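Local coordinates for protein staphylococcal enterotoxin-like toxin (Staphylococcus aureus, PDB 4DXF) that probably binds sialylated glycans on host cells through its beta-grasp domain, as related staphylococcal superantigen-like proteins do, and so may help the bacterium evade immunity, at residues Y68-V81 and K91-K103. Numbering follows the deposited sequence.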
ATOM      1  N   TYR A  68       2.267  17.292  -7.337  1.00 31.37           N
ATOM      2  CA  TYR A  68       1.598  17.313  -8.655  1.00 32.31           C
ATOM      3  C   TYR A  68       0.675  18.523  -8.884  1.00 31.95           C
ATOM      4  O   TYR A  68      -0.453  18.547  -8.370  1.00 31.51           O
ATOM      5  CB  TYR A  68       0.759  16.057  -8.907  1.00 31.59           C
ATOM      6  CG  TYR A  68       1.538  14.792  -8.789  1.00 30.61           C
ATOM      7  CD1 TYR A  68       2.344  14.350  -9.829  1.00 30.33           C
ATOM      8  CD2 TYR A  68       1.441  14.019  -7.627  1.00 27.87           C
ATOM      9  CE1 TYR A  68       3.083  13.128  -9.703  1.00 29.00           C
ATOM     10  CE2 TYR A  68       2.194  12.858  -7.471  1.00 26.50           C
ATOM     11  CZ  TYR A  68       2.967  12.388  -8.540  1.00 27.69           C
ATOM     12  OH  TYR A  68       3.715  11.223  -8.398  1.00 26.53           O
ATOM     13  N   GLY A  69       1.137  19.476  -9.707  1.00 32.24           N
ATOM     14  CA  GLY A  69       0.326  20.642 -10.066  1.00 32.04           C
ATOM     15  C   GLY A  69      -0.750  20.384 -11.095  1.00 32.76           C
ATOM     16  O   GLY A  69      -0.821  19.296 -11.680  1.00 32.14           O
ATOM     17  N   GLU A  70      -1.600  21.387 -11.341  1.00 30.93           N
ATOM     18  CA  GLU A  70      -2.646  21.286 -12.316  1.00 28.75           C
ATOM     19  C   GLU A  70      -2.077  20.867 -13.680  1.00 28.36           C
ATOM     20  O   GLU A  70      -1.023  21.320 -14.034  1.00 29.00           O
ATOM     21  CB  GLU A  70      -3.338  22.669 -12.472  1.00 30.18           C
ATOM     22  CG  GLU A  70      -4.439  22.639 -13.522  1.00 32.10           C
ATOM     23  CD  GLU A  70      -5.184  23.956 -13.685  1.00 41.18           C
ATOM     24  OE1 GLU A  70      -4.990  24.623 -14.724  1.00 46.03           O
ATOM     25  OE2 GLU A  70      -5.950  24.331 -12.789  1.00 43.20           O
ATOM     26  N   GLY A  71      -2.772  20.001 -14.407  1.00 28.37           N
ATOM     27  CA  GLY A  71      -2.374  19.657 -15.769  1.00 28.66           C
ATOM     28  C   GLY A  71      -2.055  18.178 -15.914  1.00 28.72           C
ATOM     29  O   GLY A  71      -2.610  17.323 -15.182  1.00 28.38           O
ATOM     30  N   VAL A  72      -1.131  17.907 -16.833  1.00 27.01           N
ATOM     31  CA  VAL A  72      -0.863  16.546 -17.295  1.00 25.40           C
ATOM     32  C   VAL A  72       0.416  16.038 -16.710  1.00 22.51           C
ATOM     33  O   VAL A  72       1.441  16.643 -16.673  1.00 22.76           O
ATOM     34  CB  VAL A  72      -0.842  16.505 -18.864  1.00 25.60           C
ATOM     35  CG1 VAL A  72      -0.490  15.078 -19.432  1.00 27.59           C
ATOM     36  CG2 VAL A  72      -2.207  16.912 -19.396  1.00 26.43           C
ATOM     37  N   HIS A  73       0.353  14.811 -16.212  1.00 22.20           N
ATOM     38  CA  HIS A  73       1.553  14.153 -15.680  1.00 21.01           C
ATOM     39  C   HIS A  73       1.755  12.826 -16.381  1.00 21.64           C
ATOM     40  O   HIS A  73       0.844  12.018 -16.402  1.00 21.62           O
ATOM     41  CB  HIS A  73       1.385  13.901 -14.130  1.00 22.58           C
ATOM     42  CG  HIS A  73       1.246  15.200 -13.404  1.00 20.28           C
ATOM     43  ND1 HIS A  73       2.330  15.934 -13.019  1.00 24.12           N
ATOM     44  CD2 HIS A  73       0.165  15.961 -13.162  1.00 23.96           C
ATOM     45  CE1 HIS A  73       1.921  17.083 -12.501  1.00 25.64           C
ATOM     46  NE2 HIS A  73       0.613  17.124 -12.573  1.00 23.95           N
ATOM     47  N   ARG A  74       2.934  12.596 -16.926  1.00 20.76           N
ATOM     48  CA  ARG A  74       3.120  11.378 -17.726  1.00 21.44           C
ATOM     49  C   ARG A  74       3.956  10.352 -16.950  1.00 22.48           C
ATOM     50  O   ARG A  74       4.523  10.678 -15.927  1.00 23.03           O
ATOM     51  CB  ARG A  74       3.707  11.792 -19.126  1.00 21.64           C
ATOM     52  CG  ARG A  74       2.671  12.688 -19.850  1.00 21.27           C
ATOM     53  CD  ARG A  74       3.133  13.088 -21.334  1.00 22.41           C
ATOM     54  NE  ARG A  74       2.869  11.891 -22.132  1.00 25.34           N
ATOM     55  CZ  ARG A  74       1.741  11.596 -22.752  1.00 28.90           C
ATOM     56  NH1 ARG A  74       0.667  12.402 -22.770  1.00 31.67           N
ATOM     57  NH2 ARG A  74       1.672  10.429 -23.338  1.00 32.00           N
ATOM     58  N   ASN A  75       4.017   9.077 -17.377  1.00 23.36           N
ATOM     59  CA  ASN A  75       4.886   8.116 -16.683  1.00 22.47           C
ATOM     60  C   ASN A  75       4.516   7.953 -15.209  1.00 20.53           C
ATOM     61  O   ASN A  75       5.388   8.005 -14.347  1.00 22.40           O
ATOM     62  CB  ASN A  75       6.344   8.476 -16.652  1.00 24.96           C
ATOM     63  CG  ASN A  75       6.976   8.480 -18.042  1.00 32.87           C
ATOM     64  OD1 ASN A  75       7.616   9.466 -18.426  1.00 43.52           O
ATOM     65  ND2 ASN A  75       6.800   7.403 -18.780  1.00 32.83           N
ATOM     66  N   VAL A  76       3.233   7.829 -15.039  1.00 21.11           N
ATOM     67  CA  VAL A  76       2.573   7.529 -13.741  1.00 21.98           C
ATOM     68  C   VAL A  76       2.157   6.042 -13.680  1.00 20.01           C
ATOM     69  O   VAL A  76       1.539   5.501 -14.618  1.00 18.24           O
ATOM     70  CB  VAL A  76       1.387   8.517 -13.629  1.00 23.56           C
ATOM     71  CG1 VAL A  76       0.409   8.136 -12.499  1.00 27.46           C
ATOM     72  CG2 VAL A  76       2.057   9.878 -13.405  1.00 26.75           C
ATOM     73  N   ASP A  77       2.414   5.438 -12.489  1.00 18.82           N
ATOM     74  CA  ASP A  77       1.949   4.099 -12.153  1.00 16.72           C
ATOM     75  C   ASP A  77       1.046   4.370 -10.894  1.00 16.09           C
ATOM     76  O   ASP A  77       1.406   5.243 -10.121  1.00 16.87           O
ATOM     77  CB  ASP A  77       3.108   3.239 -11.687  1.00 16.78           C
ATOM     78  CG  ASP A  77       3.946   2.671 -12.824  1.00 22.16           C
ATOM     79  OD1 ASP A  77       3.722   3.147 -13.972  1.00 20.44           O
ATOM     80  OD2 ASP A  77       4.780   1.787 -12.535  1.00 20.97           O
ATOM     81  N   VAL A  78      -0.059   3.669 -10.788  1.00 18.83           N
ATOM     82  CA  VAL A  78      -0.936   3.791  -9.578  1.00 18.30           C
ATOM     83  C   VAL A  78      -1.282   2.424  -9.082  1.00 17.49           C
ATOM     84  O   VAL A  78      -1.680   1.509  -9.857  1.00 16.49           O
ATOM     85  CB  VAL A  78      -2.200   4.587  -9.913  1.00 20.29           C
ATOM     86  CG1 VAL A  78      -2.974   4.920  -8.591  1.00 23.48           C
ATOM     87  CG2 VAL A  78      -1.876   5.941 -10.586  1.00 24.53           C
ATOM     88  N   PHE A  79      -1.123   2.267  -7.733  1.00 18.10           N
ATOM     89  CA  PHE A  79      -1.612   1.082  -7.079  1.00 18.95           C
ATOM     90  C   PHE A  79      -2.972   1.567  -6.482  1.00 19.97           C
ATOM     91  O   PHE A  79      -2.933   2.510  -5.636  1.00 19.59           O
ATOM     92  CB  PHE A  79      -0.595   0.670  -5.989  1.00 18.96           C
ATOM     93  CG  PHE A  79      -1.086  -0.523  -5.207  1.00 20.26           C
ATOM     94  CD1 PHE A  79      -1.059  -1.782  -5.780  1.00 22.47           C
ATOM     95  CD2 PHE A  79      -1.628  -0.357  -3.950  1.00 19.80           C
ATOM     96  CE1 PHE A  79      -1.611  -2.943  -5.091  1.00 19.64           C
ATOM     97  CE2 PHE A  79      -2.202  -1.463  -3.247  1.00 20.02           C
ATOM     98  CZ  PHE A  79      -2.166  -2.764  -3.784  1.00 17.58           C
ATOM     99  N   VAL A  80      -4.045   0.895  -6.869  1.00 19.43           N
ATOM    100  CA  VAL A  80      -5.445   1.276  -6.605  1.00 20.01           C
ATOM    101  C   VAL A  80      -6.087   0.253  -5.689  1.00 19.34           C
ATOM    102  O   VAL A  80      -6.102  -0.926  -5.976  1.00 20.65           O
ATOM    103  CB  VAL A  80      -6.290   1.427  -7.919  1.00 20.28           C
ATOM    104  CG1 VAL A  80      -7.814   1.683  -7.663  1.00 16.96           C
ATOM    105  CG2 VAL A  80      -5.707   2.498  -8.767  1.00 21.09           C
ATOM    106  N   VAL A  81      -6.763   0.792  -4.662  1.00 20.95           N
ATOM    107  CA  VAL A  81      -7.677  -0.029  -3.869  1.00 20.44           C
ATOM    108  C   VAL A  81      -8.985   0.802  -3.850  1.00 19.66           C
ATOM    109  O   VAL A  81      -8.971   1.883  -3.223  1.00 22.18           O
ATOM    110  CB  VAL A  81      -7.117  -0.178  -2.401  1.00 21.52           C
ATOM    111  CG1 VAL A  81      -8.156  -1.016  -1.547  1.00 23.62           C
ATOM    112  CG2 VAL A  81      -5.801  -0.923  -2.382  1.00 21.13           C
ATOM    113  N   LYS A  91     -15.330   5.774  -8.473  1.00 30.43           N
ATOM    114  CA  LYS A  91     -14.003   5.113  -8.549  1.00 28.82           C
ATOM    115  C   LYS A  91     -12.996   6.014  -7.913  1.00 27.45           C
ATOM    116  O   LYS A  91     -12.534   7.018  -8.461  1.00 28.31           O
ATOM    117  CB  LYS A  91     -13.641   4.815 -10.019  1.00 27.47           C
ATOM    118  CG  LYS A  91     -14.654   4.021 -10.710  1.00 27.36           C
ATOM    119  CD  LYS A  91     -14.593   2.523 -10.346  1.00 27.57           C
ATOM    120  CE  LYS A  91     -15.530   1.714 -11.189  1.00 29.04           C
ATOM    121  NZ  LYS A  91     -15.455   0.285 -10.810  1.00 26.81           N
ATOM    122  N   TYR A  92     -12.650   5.656  -6.689  1.00 24.95           N
ATOM    123  CA  TYR A  92     -11.899   6.468  -5.852  1.00 23.46           C
ATOM    124  C   TYR A  92     -10.937   5.546  -5.128  1.00 23.93           C
ATOM    125  O   TYR A  92     -11.335   4.433  -4.706  1.00 25.07           O
ATOM    126  CB  TYR A  92     -12.893   7.109  -4.840  1.00 25.01           C
ATOM    127  CG  TYR A  92     -12.280   7.737  -3.675  1.00 23.71           C
ATOM    128  CD1 TYR A  92     -12.026   6.980  -2.505  1.00 29.38           C
ATOM    129  CD2 TYR A  92     -12.010   9.104  -3.639  1.00 24.32           C
ATOM    130  CE1 TYR A  92     -11.450   7.558  -1.361  1.00 29.85           C
ATOM    131  CE2 TYR A  92     -11.389   9.671  -2.512  1.00 27.63           C
ATOM    132  CZ  TYR A  92     -11.155   8.877  -1.370  1.00 26.40           C
ATOM    133  OH  TYR A  92     -10.621   9.466  -0.254  1.00 32.97           O
ATOM    134  N   SER A  93      -9.727   6.043  -4.984  1.00 21.51           N
ATOM    135  CA  SER A  93      -8.580   5.465  -4.299  1.00 21.13           C
ATOM    136  C   SER A  93      -7.626   6.524  -3.738  1.00 21.70           C
ATOM    137  O   SER A  93      -7.595   7.716  -4.173  1.00 23.82           O
ATOM    138  CB  SER A  93      -7.902   4.406  -5.215  1.00 20.03           C
ATOM    139  OG  SER A  93      -6.834   3.804  -4.583  1.00 19.40           O
ATOM    140  N   VAL A  94      -6.831   6.163  -2.737  1.00 21.48           N
ATOM    141  CA  VAL A  94      -6.035   7.137  -2.032  1.00 22.57           C
ATOM    142  C   VAL A  94      -4.541   6.928  -2.167  1.00 23.38           C
ATOM    143  O   VAL A  94      -4.052   5.863  -1.776  1.00 25.12           O
ATOM    144  CB  VAL A  94      -6.410   7.125  -0.509  1.00 21.89           C
ATOM    145  CG1 VAL A  94      -5.574   8.147   0.189  1.00 25.21           C
ATOM    146  CG2 VAL A  94      -7.897   7.398  -0.388  1.00 21.63           C
ATOM    147  N   GLY A  95      -3.787   7.896  -2.734  1.00 20.95           N
ATOM    148  CA  GLY A  95      -2.325   7.765  -2.771  1.00 20.00           C
ATOM    149  C   GLY A  95      -1.910   6.696  -3.803  1.00 18.94           C
ATOM    150  O   GLY A  95      -2.689   6.445  -4.718  1.00 19.70           O
ATOM    151  N   GLY A  96      -0.726   6.085  -3.586  1.00 18.77           N
ATOM    152  CA  GLY A  96      -0.286   4.937  -4.390  1.00 21.17           C
ATOM    153  C   GLY A  96       0.290   5.362  -5.730  1.00 21.50           C
ATOM    154  O   GLY A  96       0.424   4.522  -6.628  1.00 20.46           O
ATOM    155  N   ILE A  97       0.618   6.652  -5.864  1.00 19.73           N
ATOM    156  CA  ILE A  97       1.155   7.138  -7.222  1.00 18.76           C
ATOM    157  C   ILE A  97       2.603   7.107  -7.205  1.00 18.05           C
ATOM    158  O   ILE A  97       3.239   7.658  -6.250  1.00 19.99           O
ATOM    159  CB  ILE A  97       0.704   8.610  -7.499  1.00 18.00           C
ATOM    160  CG1 ILE A  97      -0.790   8.683  -7.418  1.00 20.63           C
ATOM    161  CG2 ILE A  97       1.196   9.020  -8.919  1.00 18.63           C
ATOM    162  CD1 ILE A  97      -1.368  10.119  -7.315  1.00 19.44           C
ATOM    163  N   THR A  98       3.224   6.510  -8.278  1.00 18.02           N
ATOM    164  CA  THR A  98       4.651   6.397  -8.316  1.00 17.78           C
ATOM    165  C   THR A  98       5.120   6.711  -9.806  1.00 19.38           C
ATOM    166  O   THR A  98       4.296   6.759 -10.651  1.00 18.40           O
ATOM    167  CB  THR A  98       5.178   4.956  -8.036  1.00 18.40           C
ATOM    168  OG1 THR A  98       4.548   4.008  -8.839  1.00 16.30           O
ATOM    169  CG2 THR A  98       4.862   4.579  -6.500  1.00 18.71           C
ATOM    170  N   LYS A  99       6.396   6.908  -9.963  1.00 21.27           N
ATOM    171  CA  LYS A  99       7.036   7.051 -11.277  1.00 22.91           C
ATOM    172  C   LYS A  99       7.179   5.673 -11.919  1.00 22.69           C
ATOM    173  O   LYS A  99       7.633   4.738 -11.318  1.00 25.36           O
ATOM    174  CB  LYS A  99       8.426   7.667 -11.150  1.00 23.51           C
ATOM    175  CG  LYS A  99       9.007   8.036 -12.544  1.00 30.43           C
ATOM    176  CD  LYS A  99      10.077   9.157 -12.428  1.00 37.96           C
ATOM    177  CE  LYS A  99      11.518   8.603 -12.267  1.00 40.99           C
ATOM    178  NZ  LYS A  99      12.192   8.278 -13.585  1.00 39.06           N
ATOM    179  N   SER A 100       6.812   5.578 -13.188  1.00 22.53           N
ATOM    180  CA  SER A 100       6.943   4.320 -13.937  1.00 19.98           C
ATOM    181  C   SER A 100       8.426   3.895 -14.041  1.00 18.68           C
ATOM    182  O   SER A 100       9.325   4.709 -14.005  1.00 19.73           O
ATOM    183  CB  SER A 100       6.368   4.535 -15.373  1.00 20.00           C
ATOM    184  OG  SER A 100       5.032   5.015 -15.378  1.00 20.63           O
ATOM    185  N   ASN A 101       8.665   2.605 -14.163  1.00 19.83           N
ATOM    186  CA  ASN A 101       9.998   2.055 -14.340  1.00 20.35           C
ATOM    187  C   ASN A 101      10.692   2.724 -15.547  1.00 22.46           C
ATOM    188  O   ASN A 101      10.026   3.051 -16.517  1.00 22.67           O
ATOM    189  CB  ASN A 101       9.843   0.588 -14.678  1.00 19.34           C
ATOM    190  CG  ASN A 101       9.610  -0.264 -13.418  1.00 23.23           C
ATOM    191  OD1 ASN A 101       9.476   0.288 -12.331  1.00 23.77           O
ATOM    192  ND2 ASN A 101       9.572  -1.555 -13.571  1.00 21.53           N
ATOM    193  N   SER A 102      12.007   2.809 -15.452  1.00 26.25           N
ATOM    194  CA  SER A 102      12.876   3.238 -16.598  1.00 30.11           C
ATOM    195  C   SER A 102      13.711   2.057 -17.039  1.00 31.50           C
ATOM    196  O   SER A 102      14.556   2.183 -17.937  1.00 32.91           O
ATOM    197  CB  SER A 102      13.786   4.403 -16.136  1.00 30.99           C
ATOM    198  OG  SER A 102      14.637   3.930 -15.096  1.00 33.11           O
ATOM    199  N   LYS A 103      13.488   0.900 -16.450  1.00 30.98           N
ATOM    200  CA  LYS A 103      14.279  -0.315 -16.742  1.00 32.45           C
ATOM    201  C   LYS A 103      13.586  -1.535 -16.126  1.00 32.04           C
ATOM    202  O   LYS A 103      12.696  -1.351 -15.281  1.00 31.21           O
ATOM    203  CB  LYS A 103      15.701  -0.185 -16.163  1.00 33.23           C
ATOM    204  CG  LYS A 103      15.754   0.067 -14.643  1.00 38.17           C
ATOM    205  CD  LYS A 103      16.962  -0.635 -13.976  1.00 45.49           C
ATOM    206  CE  LYS A 103      18.278   0.069 -14.210  1.00 49.43           C
ATOM    207  NZ  LYS A 103      18.350   1.328 -13.426  1.00 53.31           N
TER
HETATM  208  O   HOH W   1       3.813  10.261  -5.922  1.00 25.86           O
HETATM  209  O   HOH W   2       6.403   0.777 -14.341  1.00 26.29           O
HETATM  210  O   HOH W   3      -4.490   4.691  -5.451  1.00 25.03           O
HETATM  211  O   HOH W   4      -7.597   3.594  -1.496  1.00 23.51           O
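D77, I97 and S100 bury the most surface where strand 76-80 pairs with the strand running from Y92 to K99. Reciprocal backbone bonds, D77 N to T98 O and T98 N to D77 O, both 2.9 Å, make D77 and T98 an antiparallel hydrogen-bonded pair. The axes of strands 76-80 and 97-99 make 146° at a closest approach of 4.7 Å, an antiparallel pairing with marked twist. With CG anti to its carbonyl carbon (chi1 -80°), D77 lays its carboxylate alongside S100, whose OG donates to OD1 over 2.7 Å from above the carboxylate plane, 48° out of it. OD1 also accepts from N32 N, and OD2 forms a salt bridge with K133; water 2 links OD2 to N101 N. This buried carboxylate is thus gripped at both oxygens, which would be expected to keep it ionised. K133 NZ also bonds T98 OG1, which sits 3.3 Å from D77 CB on the same face. S100 N points straight at N75 O but comes from above the carbonyl plane, where the chain turns its corner.

On the opposite face I97 packs CG2 between V76 CG1 and the phenol end of Y68, 3.8 Å from the first and 3.4 Å from OH; that hydroxyl donates to water 1, which in turn donates to I97 O. I58 and L60 continue this packing.

Beyond F79 N–G96 O the regular pairing gives way at G95 and G96, both at positive phi. Here water 3 joins F79 O, G95 O and S93 OG, while S93 OG, anti to its own backbone N, accepts V81 N at 3.0 Å, so a side-chain oxygen takes the amide here. Consecutive strands in antiparallel register make this a beta hairpin, its second strand broken at G95-G96, in the OB-fold domain of the superantigen fold.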